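Local coordinates for sphingomyelinase C (Streptomyces griseocarneus, PDB 7CNE), which is a bacterial enzyme of the endonuclease/exonuclease/phosphatase family, with a fold of the DNase I-like kind built round two mixed beta-sheets, at residues 120-125 against 164-169; 149-154 against 169-174; 94-99 against 127-132; 194-199 against 244-249; 90-95 against 113-118. All coordinates share one frame; numbering follows the deposited sequence.

How the contacts relate
All five contacts involve the six-stranded sheet or the loops and helix beside it. Contacts 1 and 2 share Arg169 on helix 162-180, and their centres lie about 7 Å apart. They interlock through the amides of Gln152 and Gln170: Gln152 OE1 accepts from Cys122 N, and Gln170 NE2 donates to Asp120 O. Contacts 3 and 5, also about 7 Å apart between centres, both start from the loop after strand 87-90 and are tied by Asn129 ND2 to Ser93 O. Contact 4 lies at the opposite edge of the sheet, about 23 Å from contact 5 between centres. It meets contact 2 near a bound succinic acid, which is hydrogen-bonded by His150 NE2 and Asn196 ND2.

Contact 1. Residues 120-125 against 164-169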
# COMPACT_ATOMS: atom_id res chain seq x y z
N ASP A 120 -0.77 -4.34 -16.92
CA ASP A 120 0.48 -3.75 -17.40
C ASP A 120 1.50 -3.73 -16.28
O ASP A 120 1.21 -3.25 -15.18
CB ASP A 120 0.26 -2.32 -17.92
CG ASP A 120 -0.76 -2.26 -19.04
OD1 ASP A 120 -1.96 -2.14 -18.75
OD2 ASP A 120 -0.35 -2.31 -20.23
N ALA A 121 2.71 -4.23 -16.56
CA ALA A 121 3.80 -4.24 -15.59
C ALA A 121 5.08 -4.64 -16.32
O ALA A 121 5.03 -5.25 -17.39
CB ALA A 121 3.52 -5.18 -14.42
N CYS A 122 6.22 -4.31 -15.71
CA CYS A 122 7.52 -4.61 -16.30
C CYS A 122 8.48 -5.08 -15.21
O CYS A 122 8.22 -4.94 -14.01
CB CYS A 122 8.11 -3.40 -17.04
SG CYS A 122 8.37 -1.90 -16.04
N GLY A 123 9.62 -5.62 -15.65
CA GLY A 123 10.61 -6.12 -14.73
C GLY A 123 10.03 -7.19 -13.83
O GLY A 123 9.22 -8.02 -14.26
N ALA A 124 10.41 -7.14 -12.55
CA ALA A 124 9.98 -8.16 -11.60
C ALA A 124 8.48 -8.12 -11.36
O ALA A 124 7.87 -9.17 -11.10
CB ALA A 124 10.72 -7.98 -10.27
N ASP A 125 7.88 -6.93 -11.42
CA ASP A 125 6.45 -6.81 -11.12
C ASP A 125 5.60 -7.64 -12.09
O ASP A 125 4.53 -8.13 -11.71
CB ASP A 125 6.03 -5.34 -11.20
CG ASP A 125 6.80 -4.45 -10.25
OD1 ASP A 125 8.06 -4.56 -10.18
OD2 ASP A 125 6.15 -3.60 -9.59
N ALA A 164 7.54 3.97 -15.44
CA ALA A 164 6.59 5.07 -15.38
C ALA A 164 5.44 4.86 -16.36
O ALA A 164 4.28 5.16 -16.04
CB ALA A 164 7.29 6.40 -15.65
N ALA A 165 5.74 4.36 -17.56
CA ALA A 165 4.69 4.10 -18.53
C ALA A 165 3.69 3.08 -18.00
O ALA A 165 2.48 3.22 -18.18
CB ALA A 165 5.29 3.62 -19.85
N ASP A 166 4.19 2.03 -17.34
CA ASP A 166 3.27 1.02 -16.83
C ASP A 166 2.53 1.50 -15.59
O ASP A 166 1.36 1.15 -15.42
CB ASP A 166 4.02 -0.29 -16.57
CG ASP A 166 4.30 -1.05 -17.85
OD1 ASP A 166 3.66 -0.71 -18.87
OD2 ASP A 166 5.13 -1.97 -17.84
N ARG A 167 3.17 2.30 -14.73
CA ARG A 167 2.41 2.93 -13.64
C ARG A 167 1.24 3.72 -14.20
O ARG A 167 0.12 3.67 -13.66
CB ARG A 167 3.30 3.84 -12.80
CG ARG A 167 4.21 3.12 -11.81
CD ARG A 167 4.80 4.07 -10.77
NE ARG A 167 5.81 4.98 -11.30
CZ ARG A 167 7.10 4.70 -11.43
NH1 ARG A 167 7.57 3.49 -11.09
NH2 ARG A 167 7.93 5.62 -11.91
N SER A 168 1.47 4.49 -15.27
CA SER A 168 0.39 5.27 -15.86
C SER A 168 -0.76 4.36 -16.27
O SER A 168 -1.93 4.64 -15.96
CB SER A 168 0.91 6.05 -17.07
OG SER A 168 -0.14 6.73 -17.74
N ARG A 169 -0.45 3.25 -16.95
CA ARG A 169 -1.50 2.31 -17.33
C ARG A 169 -2.17 1.68 -16.11
O ARG A 169 -3.38 1.42 -16.12
CB ARG A 169 -0.92 1.23 -18.26
CG ARG A 169 -0.58 1.75 -19.67
CD ARG A 169 0.62 1.03 -20.30
NE ARG A 169 0.86 1.48 -21.67
CZ ARG A 169 1.48 2.63 -21.99
NH1 ARG A 169 1.93 3.43 -21.03
NH2 ARG A 169 1.65 2.96 -23.26
O HOH W 1 2.33 -2.46 -20.65
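Asp166 reaches from its helix to the loop backbone at Ala121 and Cys122. Its CB packs near Ala121 CA at 4.1 Å. CG lies beside Ala121 N and CA. At the tip the two oxygens part. OD1 turns to Asp120, where water 1 donates to it and also to Asp120 OD2, 2.7 Å from the water. The water thus joins two carboxylates whose like charges would probably repel. OD2 lies 3.1 Å from Ala121 C, and 3.4 Å from Cys122 CB. It is also near Cys122 N, but the angle there is too poor for a hydrogen bond; that N donates to Gln152 OE1.

Asp120 crosses Arg169 at about a right angle. Its OD2 touches Arg169 CD at 3.5 Å. The carboxylate and guanidinium planes are 66° apart, and OD2 stays 4.2 Å from Arg169 NE, beyond a salt bridge. Arg169 bends at chi2 (148°) and sends NH1 back to Ala165 O, 2.9 Å away, in the plane of the guanidinium. Ala165 O also accepts from Arg169 N, on its opposite face.

Cys122 SG forms a disulfide with Cys158. The contact lays the loop between strands 110-117 and 131-139 against helix 162-180, with the disulfide close by.

Contact 2. Residues 149-154 against 169-174; sequences THAQST and RQFRQI
The backbones come nearest at Ala151 and Gln170, with CA atoms 7.0 Å apart, where the chain leaves strand 142-150 and passes helix 162-180. The Gln170 side chain spans the distance. Extended beyond CG (chi2 178°), it carries its amide to the loop. OE1 accepts from Gln152 N at 2.7 Å, with an N-H...O angle of 143°. The donor is tilted 18° from the carbonyl plane. The same oxygen touches Ala151 CA at 3.3 Å.

Gln170 NE2 donates to Asp120 O and to water 2, 3.2 Å away. That water gives a weak bond to His150 O. With both ends engaged, the amide is held against rotation. The Gln152 side chain crosses Gln170 at about a right angle and bends at chi2 so that its NE2 donates to Ser153 O; its OE1 accepts from Cys122 N.

Apolar groups meet alongside. Ala151 CB lies 3.9 Å from Phe171 CE1, coming at the ring obliquely. Thr149 CG2 faces Ile174 CD1 at 4.4 Å, while Thr149 OG1 bonds to Gly131 O.

The contact belongs to the beta-alpha-beta unit of strand 142-150, helix 162-180 and strand 188-192. Helix 203-211 flanks it at Phe171, and Phe132 of strand 131-139 touches both Thr149 and Ile174.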
# COMPACT_ATOMS: atom_id res chain seq x y z
N THR A 149 -3.40 -0.66 -3.12
CA THR A 149 -2.53 -1.17 -4.17
C THR A 149 -1.07 -0.89 -3.85
O THR A 149 -0.72 -0.23 -2.87
CB THR A 149 -2.91 -0.59 -5.54
OG1 THR A 149 -2.28 -1.36 -6.58
CG2 THR A 149 -2.45 0.86 -5.67
N HIS A 150 -0.23 -1.47 -4.70
CA HIS A 150 1.21 -1.24 -4.72
C HIS A 150 1.56 -1.18 -6.21
O HIS A 150 1.54 -2.20 -6.88
CB HIS A 150 1.95 -2.38 -4.01
CG HIS A 150 3.43 -2.18 -3.91
ND1 HIS A 150 4.28 -3.17 -3.48
CD2 HIS A 150 4.21 -1.10 -4.17
CE1 HIS A 150 5.53 -2.72 -3.49
NE2 HIS A 150 5.51 -1.46 -3.90
N ALA A 151 1.84 0.01 -6.72
CA ALA A 151 2.01 0.21 -8.15
C ALA A 151 3.43 -0.16 -8.60
O ALA A 151 4.32 -0.44 -7.80
CB ALA A 151 1.68 1.66 -8.54
N GLN A 152 3.61 -0.17 -9.92
CA GLN A 152 4.85 -0.64 -10.54
C GLN A 152 6.10 0.03 -9.95
O GLN A 152 6.18 1.26 -9.87
CB GLN A 152 4.79 -0.37 -12.05
CG GLN A 152 6.12 -0.56 -12.80
CD GLN A 152 6.48 -2.02 -12.93
OE1 GLN A 152 5.65 -2.82 -13.34
NE2 GLN A 152 7.71 -2.38 -12.57
N SER A 153 7.07 -0.78 -9.56
CA SER A 153 8.32 -0.25 -9.03
C SER A 153 9.26 0.14 -10.17
O SER A 153 9.12 -0.30 -11.31
CB SER A 153 9.00 -1.26 -8.10
OG SER A 153 9.41 -2.41 -8.84
N THR A 154 10.23 0.99 -9.84
CA THR A 154 11.24 1.42 -10.82
C THR A 154 12.35 0.38 -10.83
O THR A 154 13.40 0.52 -10.21
CB THR A 154 11.73 2.83 -10.49
OG1 THR A 154 10.61 3.72 -10.55
CG2 THR A 154 12.78 3.30 -11.50
N ARG A 169 -0.45 3.25 -16.95
CA ARG A 169 -1.50 2.31 -17.33
C ARG A 169 -2.17 1.68 -16.11
O ARG A 169 -3.38 1.42 -16.12
CB ARG A 169 -0.92 1.23 -18.26
CG ARG A 169 -0.58 1.75 -19.67
CD ARG A 169 0.62 1.03 -20.30
NE ARG A 169 0.86 1.48 -21.67
CZ ARG A 169 1.48 2.63 -21.99
NH1 ARG A 169 1.93 3.43 -21.03
NH2 ARG A 169 1.65 2.96 -23.26
N GLN A 170 -1.40 1.41 -15.05
CA GLN A 170 -2.00 0.84 -13.84
C GLN A 170 -3.00 1.81 -13.21
O GLN A 170 -4.10 1.40 -12.82
CB GLN A 170 -0.92 0.46 -12.83
CG GLN A 170 -0.04 -0.73 -13.30
CD GLN A 170 1.06 -1.09 -12.32
OE1 GLN A 170 1.31 -0.36 -11.35
NE2 GLN A 170 1.73 -2.22 -12.56
N PHE A 171 -2.64 3.09 -13.12
CA PHE A 171 -3.57 4.07 -12.57
C PHE A 171 -4.81 4.20 -13.45
O PHE A 171 -5.93 4.32 -12.95
CB PHE A 171 -2.89 5.44 -12.42
CG PHE A 171 -1.67 5.44 -11.52
CD1 PHE A 171 -1.68 4.74 -10.32
CD2 PHE A 171 -0.53 6.16 -11.88
CE1 PHE A 171 -0.54 4.75 -9.47
CE2 PHE A 171 0.60 6.18 -11.05
CZ PHE A 171 0.59 5.46 -9.84
N ARG A 172 -4.63 4.16 -14.78
CA ARG A 172 -5.81 4.24 -15.66
C ARG A 172 -6.65 2.97 -15.60
O ARG A 172 -7.88 3.03 -15.76
CB ARG A 172 -5.38 4.55 -17.10
CG ARG A 172 -4.87 5.99 -17.25
CD ARG A 172 -4.71 6.42 -18.71
NE ARG A 172 -3.81 7.55 -18.82
CZ ARG A 172 -3.30 8.02 -19.95
NH1 ARG A 172 -3.60 7.44 -21.12
NH2 ARG A 172 -2.48 9.07 -19.91
N GLN A 173 -6.03 1.81 -15.36
CA GLN A 173 -6.81 0.60 -15.18
C GLN A 173 -7.69 0.69 -13.94
O GLN A 173 -8.85 0.25 -13.96
CB GLN A 173 -5.89 -0.63 -15.09
CG GLN A 173 -6.68 -1.95 -15.02
CD GLN A 173 -5.82 -3.19 -14.76
OE1 GLN A 173 -4.59 -3.14 -14.85
NE2 GLN A 173 -6.47 -4.30 -14.45
N ILE A 174 -7.15 1.25 -12.86
CA ILE A 174 -7.93 1.47 -11.65
C ILE A 174 -9.07 2.45 -11.93
O ILE A 174 -10.22 2.21 -11.56
CB ILE A 174 -7.01 1.99 -10.52
CG1 ILE A 174 -6.09 0.87 -10.02
CG2 ILE A 174 -7.84 2.60 -9.35
CD1 ILE A 174 -4.92 1.37 -9.23
O HOH W 2 2.87 -3.38 -9.83

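Contact 3. Residues 94-99 against 127-132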
# COMPACT_ATOMS: atom_id res chain seq x y z
N ALA A 94 -2.52 -18.31 -12.11
CA ALA A 94 -2.67 -19.34 -11.10
C ALA A 94 -1.36 -20.06 -10.79
O ALA A 94 -1.26 -20.73 -9.76
CB ALA A 94 -3.72 -20.37 -11.53
N THR A 95 -0.36 -19.93 -11.65
CA THR A 95 0.88 -20.66 -11.46
C THR A 95 1.97 -19.82 -10.79
O THR A 95 2.87 -20.40 -10.18
CB THR A 95 1.40 -21.18 -12.80
OG1 THR A 95 1.72 -20.07 -13.65
CG2 THR A 95 0.35 -22.03 -13.49
N THR A 96 1.91 -18.50 -10.90
CA THR A 96 3.00 -17.69 -10.39
C THR A 96 3.04 -17.78 -8.86
O THR A 96 1.98 -17.71 -8.22
CB THR A 96 2.88 -16.25 -10.88
OG1 THR A 96 4.15 -15.60 -10.75
CG2 THR A 96 1.82 -15.46 -10.11
N PRO A 97 4.20 -17.99 -8.25
CA PRO A 97 4.26 -18.20 -6.80
C PRO A 97 4.17 -16.92 -5.99
O PRO A 97 3.78 -16.97 -4.82
CB PRO A 97 5.62 -18.88 -6.58
CG PRO A 97 6.22 -19.06 -7.95
CD PRO A 97 5.52 -18.15 -8.89
N GLU A 98 4.53 -15.77 -6.57
CA GLU A 98 4.59 -14.53 -5.81
C GLU A 98 3.25 -13.80 -5.89
O GLU A 98 2.75 -13.54 -6.99
CB GLU A 98 5.70 -13.62 -6.33
CG GLU A 98 7.10 -13.89 -5.77
CD GLU A 98 8.20 -13.75 -6.82
OE1 GLU A 98 9.35 -13.50 -6.41
OE2 GLU A 98 7.95 -13.92 -8.04
N ASP A 99 2.67 -13.48 -4.74
CA ASP A 99 1.44 -12.70 -4.72
C ASP A 99 1.76 -11.21 -4.78
O ASP A 99 2.93 -10.80 -4.84
CB ASP A 99 0.58 -13.07 -3.50
CG ASP A 99 1.25 -12.74 -2.16
OD1 ASP A 99 1.75 -11.61 -1.97
OD2 ASP A 99 1.21 -13.60 -1.26
N TRP A 127 6.08 -10.55 -13.40
CA TRP A 127 6.05 -11.99 -13.15
C TRP A 127 5.27 -12.37 -11.91
O TRP A 127 5.07 -13.56 -11.66
CB TRP A 127 7.50 -12.51 -13.09
CG TRP A 127 8.19 -12.17 -14.37
CD1 TRP A 127 9.13 -11.21 -14.58
CD2 TRP A 127 7.90 -12.74 -15.65
NE1 TRP A 127 9.48 -11.16 -15.91
CE2 TRP A 127 8.74 -12.10 -16.59
CE3 TRP A 127 7.04 -13.75 -16.10
CZ2 TRP A 127 8.74 -12.43 -17.94
CZ3 TRP A 127 7.04 -14.08 -17.44
CH2 TRP A 127 7.88 -13.42 -18.35
N SER A 128 4.79 -11.39 -11.15
CA SER A 128 4.04 -11.68 -9.93
C SER A 128 2.62 -11.14 -10.06
O SER A 128 2.30 -10.41 -11.00
CB SER A 128 4.77 -11.10 -8.71
OG SER A 128 4.72 -9.69 -8.70
N ASN A 129 1.76 -11.52 -9.13
CA ASN A 129 0.35 -11.14 -9.20
C ASN A 129 0.11 -9.78 -8.54
O ASN A 129 -0.77 -9.63 -7.68
CB ASN A 129 -0.53 -12.22 -8.56
CG ASN A 129 -0.99 -13.27 -9.56
OD1 ASN A 129 -1.01 -13.04 -10.78
ND2 ASN A 129 -1.37 -14.44 -9.04
N LYS A 130 0.91 -8.79 -8.93
CA LYS A 130 0.71 -7.43 -8.44
C LYS A 130 -0.63 -6.89 -8.95
O LYS A 130 -1.03 -7.17 -10.08
CB LYS A 130 1.86 -6.52 -8.90
CG LYS A 130 3.15 -6.65 -8.07
CD LYS A 130 2.94 -6.03 -6.69
CE LYS A 130 4.12 -6.31 -5.77
NZ LYS A 130 5.22 -5.32 -5.94
N GLY A 131 -1.32 -6.14 -8.10
CA GLY A 131 -2.64 -5.68 -8.48
C GLY A 131 -3.26 -4.78 -7.43
O GLY A 131 -2.54 -4.12 -6.67
N PHE A 132 -4.59 -4.73 -7.38
CA PHE A 132 -5.25 -3.92 -6.37
C PHE A 132 -6.44 -4.66 -5.78
O PHE A 132 -7.00 -5.57 -6.39
CB PHE A 132 -5.68 -2.53 -6.91
CG PHE A 132 -6.60 -2.56 -8.11
CD1 PHE A 132 -6.09 -2.58 -9.41
CD2 PHE A 132 -7.98 -2.50 -7.95
CE1 PHE A 132 -6.93 -2.58 -10.51
CE2 PHE A 132 -8.83 -2.49 -9.07
CZ PHE A 132 -8.29 -2.53 -10.34
O HOH W 3 5.27 -9.75 -5.67
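Asn129 N donates to Glu98 O at 3.1 Å, and the bond is nearly straight, with an N-H...O angle of 170°. This backbone bond pins the loop 94-99 to the chain just ahead of strand 131-139. Asn129 is also the centre of an inverse gamma turn.

Thr96 meets both Trp127 and Asn129. Its OG1 is anti to the backbone N (chi1 -161°) and faces Trp127 O. The hydroxyl is modelled as donating to that carbonyl, but the pair is so short that its geometry is doubtful. The methyl branch goes to Asn129: Thr96 CG2 rests 3.5 Å from Asn129 ND2, as the two side chains slide past each other in opposite directions. Asn129 ND2 itself donates to Ser93 O and Gly79 O, so two carbonyls fix the amide while the methyl packs on it.

Further along, Glu98 CB meets Ser128 CB at 3.6 Å. Beside them, water 3 donates to Asp99 O at 2.7 Å and lies 3.1 Å from Ser128 OG, with which it is also hydrogen-bonded.

A 4-(2-hydroxyethyl)-1-piperazine ethanesulfonic acid, probably from the crystallisation liquor, lies beside Trp127. Asn129 also packs on Ile117 of strand 110-117, and the chain enters strand 131-139 at Gly131. Strand 131-139 lies between strands 110-117 and 142-150. The Phe132 ring packs edge-to-face with Phe177 of helix 162-180.

Contact 4. Residues 194-199 against 244-249; sequences DLNVDS and EDLDYV
This is a buried loop-to-strand contact at the edge of the six-stranded sheet, where the loop after strand 188-192 runs beside the start of strand 247-251. Asp194 and Asp247 form an antiparallel non-hydrogen-bonded pair. Leu246 O accepts from Leu195 N at 3.0 Å, and weakly from Asn196 N.

With CG anti to the carbonyl carbon (chi1 -56°), Tyr248 slants across Leu195, whose CD1 touches Tyr248 CD1 at 3.6 Å. Tyr248 OH donates to Val197 O at 2.6 Å. That oxygen lies at the ring edge, with the hydroxyl 36° above the carbonyl plane.

Ser199 is gripped twice by Asp245. Its N donates to Asp245 O at 2.9 Å, and its OG to the anti lone pair of Asp245 OD2 at 2.6 Å. Arg219 pairs with the same OD2.

Asp247 OD1 lies 3.2 Å from Asp194 CB and 3.6 Å from Asp194 OD1, a close pair of like charges. Asp247 OD2 is bonded to Ser225 and His290, and Asp194 OD2 to Asn16. Asn196 ND2 donates to Ala151 O and to a succinic acid, probably from the crystallisation liquor, beside Asp194. Acidic, asparagine and histidine side chains gathered at strand ends are consistent with the active-site cleft of a DNase I-like fold.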
# COMPACT_ATOMS: atom_id res chain seq x y z
N ASP A 194 1.25 2.33 -1.80
CA ASP A 194 2.57 2.68 -2.30
C ASP A 194 2.43 2.85 -3.81
O ASP A 194 2.43 1.86 -4.55
CB ASP A 194 3.57 1.58 -1.94
CG ASP A 194 4.97 1.89 -2.42
OD1 ASP A 194 5.16 2.87 -3.17
OD2 ASP A 194 5.89 1.15 -2.01
N LEU A 195 2.27 4.09 -4.26
CA LEU A 195 2.04 4.32 -5.68
C LEU A 195 3.32 4.51 -6.47
O LEU A 195 3.26 4.65 -7.70
CB LEU A 195 1.11 5.52 -5.89
CG LEU A 195 -0.16 5.48 -5.02
CD1 LEU A 195 -1.06 6.66 -5.33
CD2 LEU A 195 -0.90 4.16 -5.22
N ASN A 196 4.48 4.49 -5.81
CA ASN A 196 5.79 4.50 -6.47
C ASN A 196 5.95 5.71 -7.38
O ASN A 196 6.63 5.64 -8.41
CB ASN A 196 6.03 3.20 -7.23
CG ASN A 196 6.86 2.22 -6.43
OD1 ASN A 196 7.90 2.59 -5.90
ND2 ASN A 196 6.41 0.97 -6.32
N VAL A 197 5.32 6.82 -7.01
CA VAL A 197 5.43 8.10 -7.69
C VAL A 197 5.93 9.13 -6.68
O VAL A 197 5.27 9.37 -5.66
CB VAL A 197 4.09 8.55 -8.29
CG1 VAL A 197 4.20 9.96 -8.87
CG2 VAL A 197 3.61 7.56 -9.35
N ASP A 198 7.07 9.75 -6.97
CA ASP A 198 7.64 10.76 -6.07
C ASP A 198 6.82 12.05 -6.11
O ASP A 198 6.65 12.66 -7.17
CB ASP A 198 9.09 11.04 -6.46
CG ASP A 198 9.79 11.96 -5.47
OD1 ASP A 198 9.37 12.05 -4.30
OD2 ASP A 198 10.78 12.61 -5.89
N SER A 199 6.31 12.47 -4.94
CA SER A 199 5.51 13.68 -4.86
C SER A 199 6.30 14.91 -5.28
O SER A 199 5.71 15.91 -5.69
CB SER A 199 4.98 13.90 -3.43
OG SER A 199 6.04 14.27 -2.56
N GLU A 244 12.82 9.84 -1.81
CA GLU A 244 11.58 10.16 -2.49
C GLU A 244 10.39 9.91 -1.57
O GLU A 244 10.53 9.54 -0.40
CB GLU A 244 11.42 9.41 -3.83
CG GLU A 244 12.73 9.16 -4.57
CD GLU A 244 12.55 8.54 -5.95
OE1 GLU A 244 11.58 7.78 -6.17
OE2 GLU A 244 13.38 8.83 -6.83
N ASP A 245 9.20 10.15 -2.11
CA ASP A 245 8.00 10.35 -1.31
C ASP A 245 6.85 9.71 -2.08
O ASP A 245 6.27 10.34 -2.97
CB ASP A 245 7.76 11.84 -1.08
CG ASP A 245 6.69 12.11 -0.08
OD1 ASP A 245 6.54 11.30 0.87
OD2 ASP A 245 5.98 13.13 -0.25
N LEU A 246 6.50 8.46 -1.72
CA LEU A 246 5.83 7.54 -2.63
C LEU A 246 4.43 7.08 -2.22
O LEU A 246 3.78 6.41 -3.02
CB LEU A 246 6.70 6.29 -2.83
CG LEU A 246 8.15 6.52 -3.26
CD1 LEU A 246 8.91 5.19 -3.38
CD2 LEU A 246 8.13 7.26 -4.57
N ASP A 247 3.96 7.40 -1.01
CA ASP A 247 2.81 6.73 -0.41
C ASP A 247 1.68 7.73 -0.18
O ASP A 247 1.91 8.83 0.33
CB ASP A 247 3.24 6.06 0.91
CG ASP A 247 4.38 5.05 0.70
OD1 ASP A 247 4.11 3.95 0.15
OD2 ASP A 247 5.55 5.34 1.07
N TYR A 248 0.45 7.35 -0.55
CA TYR A 248 -0.66 8.29 -0.66
C TYR A 248 -1.98 7.66 -0.25
O TYR A 248 -2.17 6.44 -0.36
CB TYR A 248 -0.84 8.79 -2.11
CG TYR A 248 0.38 9.43 -2.74
CD1 TYR A 248 1.31 8.66 -3.43
CD2 TYR A 248 0.56 10.82 -2.70
CE1 TYR A 248 2.42 9.25 -4.04
CE2 TYR A 248 1.66 11.42 -3.31
CZ TYR A 248 2.58 10.62 -3.98
OH TYR A 248 3.69 11.19 -4.58
N VAL A 249 -2.92 8.51 0.19
CA VAL A 249 -4.34 8.17 0.27
C VAL A 249 -5.09 9.35 -0.33
O VAL A 249 -5.13 10.43 0.28
CB VAL A 249 -4.82 7.90 1.70
CG1 VAL A 249 -6.31 7.46 1.71
CG2 VAL A 249 -3.92 6.88 2.41
O HOH W 4 12.18 11.59 -8.14

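Contact 5. Residues 90-95 against 113-118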
# COMPACT_ATOMS: atom_id res chain seq x y z
N GLY A 90 -8.60 -8.95 -14.01
CA GLY A 90 -7.26 -8.63 -14.48
C GLY A 90 -6.46 -9.87 -14.87
O GLY A 90 -7.00 -10.99 -14.97
N LYS A 91 -5.16 -9.68 -15.11
CA LYS A 91 -4.30 -10.74 -15.64
C LYS A 91 -3.78 -11.67 -14.54
O LYS A 91 -2.57 -11.91 -14.41
CB LYS A 91 -3.14 -10.15 -16.43
CG LYS A 91 -3.48 -9.84 -17.89
CD LYS A 91 -2.32 -9.17 -18.61
CE LYS A 91 -2.77 -8.64 -19.96
NZ LYS A 91 -1.72 -7.80 -20.62
N TYR A 92 -4.72 -12.23 -13.78
CA TYR A 92 -4.38 -13.15 -12.70
C TYR A 92 -3.70 -14.40 -13.25
O TYR A 92 -4.12 -14.95 -14.26
CB TYR A 92 -5.65 -13.52 -11.92
CG TYR A 92 -5.46 -14.61 -10.88
CD1 TYR A 92 -4.95 -14.33 -9.61
CD2 TYR A 92 -5.80 -15.93 -11.16
CE1 TYR A 92 -4.78 -15.33 -8.66
CE2 TYR A 92 -5.63 -16.94 -10.22
CZ TYR A 92 -5.13 -16.63 -8.97
OH TYR A 92 -4.96 -17.64 -8.05
N SER A 93 -2.64 -14.84 -12.58
CA SER A 93 -1.95 -16.08 -12.92
C SER A 93 -2.10 -17.08 -11.78
O SER A 93 -1.82 -16.75 -10.62
CB SER A 93 -0.47 -15.83 -13.19
OG SER A 93 0.27 -17.02 -13.07
N ALA A 94 -2.52 -18.31 -12.11
CA ALA A 94 -2.67 -19.34 -11.10
C ALA A 94 -1.36 -20.06 -10.79
O ALA A 94 -1.26 -20.73 -9.76
CB ALA A 94 -3.72 -20.37 -11.53
N THR A 95 -0.36 -19.93 -11.65
CA THR A 95 0.88 -20.66 -11.46
C THR A 95 1.97 -19.82 -10.79
O THR A 95 2.87 -20.40 -10.18
CB THR A 95 1.40 -21.18 -12.80
OG1 THR A 95 1.72 -20.07 -13.65
CG2 THR A 95 0.35 -22.03 -13.49
N LYS A 113 -15.63 -7.30 -1.49
CA LYS A 113 -14.18 -7.25 -1.69
C LYS A 113 -13.82 -8.00 -2.97
O LYS A 113 -14.27 -9.13 -3.18
CB LYS A 113 -13.43 -7.82 -0.48
CG LYS A 113 -13.92 -9.17 0.03
CD LYS A 113 -13.12 -9.61 1.25
CE LYS A 113 -13.64 -10.92 1.83
NZ LYS A 113 -14.94 -10.69 2.54
N GLU A 114 -13.04 -7.35 -3.83
CA GLU A 114 -12.53 -7.99 -5.04
C GLU A 114 -11.06 -7.66 -5.20
O GLU A 114 -10.54 -6.71 -4.61
CB GLU A 114 -13.25 -7.53 -6.32
CG GLU A 114 -14.71 -7.22 -6.18
CD GLU A 114 -15.32 -6.75 -7.50
OE1 GLU A 114 -14.60 -6.74 -8.53
OE2 GLU A 114 -16.51 -6.40 -7.49
N GLN A 115 -10.40 -8.44 -6.06
CA GLN A 115 -9.03 -8.16 -6.44
C GLN A 115 -8.97 -8.08 -7.96
O GLN A 115 -9.75 -8.72 -8.67
CB GLN A 115 -8.07 -9.24 -5.90
CG GLN A 115 -8.26 -10.60 -6.53
CD GLN A 115 -7.23 -11.61 -6.08
OE1 GLN A 115 -6.21 -11.25 -5.48
NE2 GLN A 115 -7.49 -12.88 -6.36
N VAL A 116 -8.03 -7.28 -8.45
CA VAL A 116 -7.76 -7.17 -9.88
C VAL A 116 -6.25 -7.15 -10.03
O VAL A 116 -5.57 -6.35 -9.39
CB VAL A 116 -8.40 -5.90 -10.49
CG1 VAL A 116 -8.09 -5.79 -11.98
CG2 VAL A 116 -9.93 -5.85 -10.22
N ILE A 117 -5.73 -8.06 -10.84
CA ILE A 117 -4.30 -8.11 -11.15
C ILE A 117 -4.02 -7.16 -12.31
O ILE A 117 -4.80 -7.09 -13.27
CB ILE A 117 -3.86 -9.56 -11.46
CG1 ILE A 117 -4.24 -10.51 -10.32
CG2 ILE A 117 -2.36 -9.65 -11.85
CD1 ILE A 117 -3.99 -10.01 -8.92
N PHE A 118 -2.93 -6.40 -12.21
CA PHE A 118 -2.63 -5.38 -13.22
C PHE A 118 -2.43 -6.00 -14.60
O PHE A 118 -1.82 -7.06 -14.74
CB PHE A 118 -1.37 -4.61 -12.82
CG PHE A 118 -1.59 -3.62 -11.72
CD1 PHE A 118 -2.64 -2.71 -11.79
CD2 PHE A 118 -0.75 -3.59 -10.61
CE1 PHE A 118 -2.85 -1.80 -10.77
CE2 PHE A 118 -0.96 -2.68 -9.59
CZ PHE A 118 -2.02 -1.78 -9.67
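Gly90 meets Ile117 in a parallel bridge, CA atoms 4.5 Å apart. Its CA makes a C-H...O contact with Ile117 O at 3.1 Å, a closeness that leaves no room for a side chain on this side. Val116 CG1 packs on Gly90 N.

Lys91 comes next. Its N donates to Ile117 O at 3.2 Å, with an N-H...O angle of 141°. Gln173 NE2 reaches the same oxygen in a weak hydrogen bond. Lys91 is the centre of an inverse gamma turn, which bends the chain here. Its CB lies 3.8 Å from Phe118 O, and the extended chain leads NZ away to Asn119 O.

Tyr92 packs on Ile117. Its CB is 3.7 Å from Ile117 CG1, which lies in the ring plane at the edge. With chi1 172° the ring swings out along the strand toward Gln115, whose NE2 is 4.3 Å from Tyr92 CE1. Gln115 OE1 accepts from Gly79 N, and NE2 donates to Thr88 and Ser81. Ile117 CG2 turns the other way, to Lys91 O at 3.4 Å.

Ser93 OG accepts from Thr95 N in an ST turn that carries the loop away. The parallel pairing thus finishes at Gly90, one backbone bond to Ile117 O continues it, and aliphatic packing of Tyr92 on Ile117 then takes over.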